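Local coordinates for protein germination-specific N-acetylmuramoyl-L-alanine amidase, Autolysin (Clostridioides difficile, PDB 7RAG) that probably cleaves, with the help of a zinc ion, the amide bond between N-acetylmuramic acid and L-alanine in peptidoglycan, at residues B[106-111]-B[174-179]. Sequence-based numbering, arbitrary orientation.
Sequences VSIHLN and IECGFL. With ZN (zinc ion), chain C.
Ile174 N gives its hydrogen to Ser107 O at 2.8 Å, the shortest link between two neighbouring parallel strands, 106-111 and 174-178. The ladder continues from His109 N to Ile174 O and from Cys176 N to His109 O. The register then slips by one residue, a beta bulge in which Cys176 and Gly177 lie opposite the single Leu110, and pairing resumes where Asn111 N donates to Gly177 O at 3.0 Å. Asn111 O finally receives Leu179 N.

One face of the sheet is greasy. Val106 CG1 approaches Ile174 CD1, and Ile108 CG2 lies 3.7 Å from Cys176 SG; helices 41-58 and 191-211 cover this layer. At the bulge, Leu110 sends CD2 against Cys176 CB and CD1 against Leu179 CG.

The other face carries His109, Glu175, Asn111 and Phe178. Asn111 CB sits over one face of the Phe178 ring, 4.0 Å from its centroid, a CH-pi contact displaced toward the rim. With CG anti to the backbone N (chi1 -151°), the amide runs alongside the ring, their planes 37° apart. Glu175 reaches across with an extended chain, placing OE1 3.1 Å from Asn111 ND2, but the angle is too poor for a hydrogen bond, and the carboxylate is turned 59° from the amide plane.

His109 ND1 binds the zinc ion at 2.3 Å, and His25 and Glu41 are the other protein ligands. Since both the N-H and the C=O of His109 are tied to strand 174-178, the backbone under this ligand is held on both sides of its CA. The Glu175 carboxylate shares that face without being a zinc ligand, so the strand pairing both sets the base from which the imidazole reaches the metal and brings an acidic group near the site.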
ATOM      1  N   VAL B 106     -23.689  15.159  11.211  1.00 48.24           N
ATOM      2  CA  VAL B 106     -22.549  16.015  11.521  1.00 47.87           C
ATOM      3  C   VAL B 106     -23.002  17.465  11.472  1.00 49.81           C
ATOM      4  O   VAL B 106     -23.530  17.932  10.451  1.00 47.36           O
ATOM      5  CB  VAL B 106     -21.356  15.803  10.562  1.00 47.44           C
ATOM      6  CG1 VAL B 106     -20.241  16.760  10.906  1.00 47.21           C
ATOM      7  CG2 VAL B 106     -20.859  14.370  10.629  1.00 47.90           C
ATOM      8  N   SER B 107     -22.764  18.178  12.567  1.00 52.86           N
ATOM      9  CA  SER B 107     -23.112  19.580  12.715  1.00 47.98           C
ATOM     10  C   SER B 107     -21.825  20.397  12.736  1.00 51.78           C
ATOM     11  O   SER B 107     -20.875  20.034  13.437  1.00 48.75           O
ATOM     12  CB  SER B 107     -23.908  19.781  13.994  1.00 48.79           C
ATOM     13  OG  SER B 107     -24.323  21.126  14.094  1.00 55.32           O
ATOM     14  N   ILE B 108     -21.787  21.475  11.949  1.00 49.37           N
ATOM     15  CA  ILE B 108     -20.615  22.340  11.812  1.00 50.66           C
ATOM     16  C   ILE B 108     -20.933  23.710  12.418  1.00 54.80           C
ATOM     17  O   ILE B 108     -21.791  24.445  11.899  1.00 52.08           O
ATOM     18  CB  ILE B 108     -20.204  22.500  10.342  1.00 52.46           C
ATOM     19  CG1 ILE B 108     -20.033  21.138   9.656  1.00 46.94           C
ATOM     20  CG2 ILE B 108     -18.963  23.404  10.235  1.00 50.29           C
ATOM     21  CD1 ILE B 108     -18.830  20.386  10.108  1.00 47.85           C
ATOM     22  N   HIS B 109     -20.218  24.066  13.485  1.00 51.29           N
ATOM     23  CA  HIS B 109     -20.336  25.356  14.160  1.00 59.70           C
ATOM     24  C   HIS B 109     -18.944  25.974  14.320  1.00 60.58           C
ATOM     25  O   HIS B 109     -17.944  25.455  13.822  1.00 59.31           O
ATOM     26  CB  HIS B 109     -21.022  25.227  15.535  1.00 61.32           C
ATOM     27  CG  HIS B 109     -22.505  25.012  15.467  1.00 59.46           C
ATOM     28  ND1 HIS B 109     -23.411  25.951  15.899  1.00 59.77           N
ATOM     29  CD2 HIS B 109     -23.240  23.967  15.021  1.00 57.47           C
ATOM     30  CE1 HIS B 109     -24.639  25.499  15.726  1.00 54.73           C
ATOM     31  NE2 HIS B 109     -24.564  24.297  15.189  1.00 50.35           N
ATOM     32  N   LEU B 110     -18.895  27.109  15.016  1.00 63.88           N
ATOM     33  CA  LEU B 110     -17.657  27.715  15.484  1.00 64.48           C
ATOM     34  C   LEU B 110     -17.889  28.184  16.910  1.00 71.03           C
ATOM     35  O   LEU B 110     -19.030  28.293  17.364  1.00 76.25           O
ATOM     36  CB  LEU B 110     -17.222  28.910  14.619  1.00 68.52           C
ATOM     37  CG  LEU B 110     -17.256  28.852  13.092  1.00 65.24           C
ATOM     38  CD1 LEU B 110     -17.093  30.247  12.543  1.00 67.82           C
ATOM     39  CD2 LEU B 110     -16.156  27.943  12.551  1.00 63.33           C
ATOM     40  N   ASN B 111     -16.808  28.476  17.616  1.00 72.89           N
ATOM     41  CA  ASN B 111     -16.902  28.938  18.992  1.00 71.60           C
ATOM     42  C   ASN B 111     -16.425  30.380  19.086  1.00 79.42           C
ATOM     43  O   ASN B 111     -15.803  30.911  18.162  1.00 79.93           O
ATOM     44  CB  ASN B 111     -16.080  28.039  19.921  1.00 76.16           C
ATOM     45  CG  ASN B 111     -16.645  27.981  21.341  1.00 84.34           C
ATOM     46  OD1 ASN B 111     -17.669  28.607  21.641  1.00 85.37           O
ATOM     47  ND2 ASN B 111     -15.988  27.214  22.214  1.00 77.94           N
ATOM     48  N   ILE B 174     -18.941  19.675  15.456  1.00 56.00           N
ATOM     49  CA  ILE B 174     -17.573  20.146  15.281  1.00 54.69           C
ATOM     50  C   ILE B 174     -17.561  21.661  15.345  1.00 56.19           C
ATOM     51  O   ILE B 174     -18.171  22.327  14.499  1.00 54.42           O
ATOM     52  CB  ILE B 174     -16.966  19.661  13.961  1.00 52.68           C
ATOM     53  CG1 ILE B 174     -17.250  18.178  13.763  1.00 54.73           C
ATOM     54  CG2 ILE B 174     -15.478  19.901  13.963  1.00 53.84           C
ATOM     55  CD1 ILE B 174     -16.628  17.648  12.553  1.00 55.31           C
ATOM     56  N   GLU B 175     -16.855  22.204  16.334  1.00 57.35           N
ATOM     57  CA  GLU B 175     -16.575  23.632  16.423  1.00 61.14           C
ATOM     58  C   GLU B 175     -15.198  23.863  15.828  1.00 59.10           C
ATOM     59  O   GLU B 175     -14.182  23.558  16.461  1.00 60.62           O
ATOM     60  CB  GLU B 175     -16.647  24.114  17.867  1.00 59.64           C
ATOM     61  CG  GLU B 175     -18.047  24.054  18.380  1.00 62.67           C
ATOM     62  CD  GLU B 175     -18.218  24.738  19.709  1.00 74.69           C
ATOM     63  OE1 GLU B 175     -17.191  25.157  20.310  1.00 67.50           O
ATOM     64  OE2 GLU B 175     -19.400  24.843  20.139  1.00 76.85           O
ATOM     65  N   CYS B 176     -15.173  24.419  14.623  1.00 59.01           N
ATOM     66  CA  CYS B 176     -13.983  24.356  13.790  1.00 61.27           C
ATOM     67  C   CYS B 176     -12.861  25.255  14.270  1.00 61.59           C
ATOM     68  O   CYS B 176     -11.703  24.956  13.990  1.00 68.23           O
ATOM     69  CB  CYS B 176     -14.368  24.683  12.352  1.00 58.53           C
ATOM     70  SG  CYS B 176     -15.632  23.534  11.775  1.00 57.02           S
ATOM     71  N   GLY B 177     -13.172  26.321  14.997  1.00 68.39           N
ATOM     72  CA  GLY B 177     -12.168  27.239  15.505  1.00 65.94           C
ATOM     73  C   GLY B 177     -12.870  28.318  16.291  1.00 72.49           C
ATOM     74  O   GLY B 177     -14.094  28.290  16.460  1.00 73.39           O
ATOM     75  N   PHE B 178     -12.084  29.285  16.768  1.00 79.16           N
ATOM     76  CA  PHE B 178     -12.597  30.392  17.570  1.00 79.20           C
ATOM     77  C   PHE B 178     -12.549  31.688  16.771  1.00 86.26           C
ATOM     78  O   PHE B 178     -11.469  32.140  16.379  1.00 88.38           O
ATOM     79  CB  PHE B 178     -11.795  30.558  18.859  1.00 83.23           C
ATOM     80  CG  PHE B 178     -12.041  29.483  19.880  1.00 80.39           C
ATOM     81  CD1 PHE B 178     -12.748  29.758  21.042  1.00 83.19           C
ATOM     82  CD2 PHE B 178     -11.538  28.213  19.698  1.00 76.44           C
ATOM     83  CE1 PHE B 178     -12.966  28.778  21.998  1.00 79.23           C
ATOM     84  CE2 PHE B 178     -11.753  27.229  20.650  1.00 82.50           C
ATOM     85  CZ  PHE B 178     -12.469  27.515  21.803  1.00 77.70           C
ATOM     86  N   LEU B 179     -13.719  32.298  16.551  1.00 85.99           N
ATOM     87  CA  LEU B 179     -13.762  33.666  16.052  1.00 82.82           C
ATOM     88  C   LEU B 179     -13.173  34.647  17.048  1.00 92.98           C
ATOM     89  O   LEU B 179     -12.776  35.751  16.656  1.00 97.46           O
ATOM     90  CB  LEU B 179     -15.192  34.083  15.743  1.00 85.36           C
ATOM     91  CG  LEU B 179     -15.797  33.492  14.484  1.00 84.31           C
ATOM     92  CD1 LEU B 179     -17.154  34.115  14.232  1.00 85.82           C
ATOM     93  CD2 LEU B 179     -14.862  33.743  13.329  1.00 82.60           C
TER
HETATM   94 ZN    ZN C 301     -22.831  28.003  16.686  1.00 64.26          ZN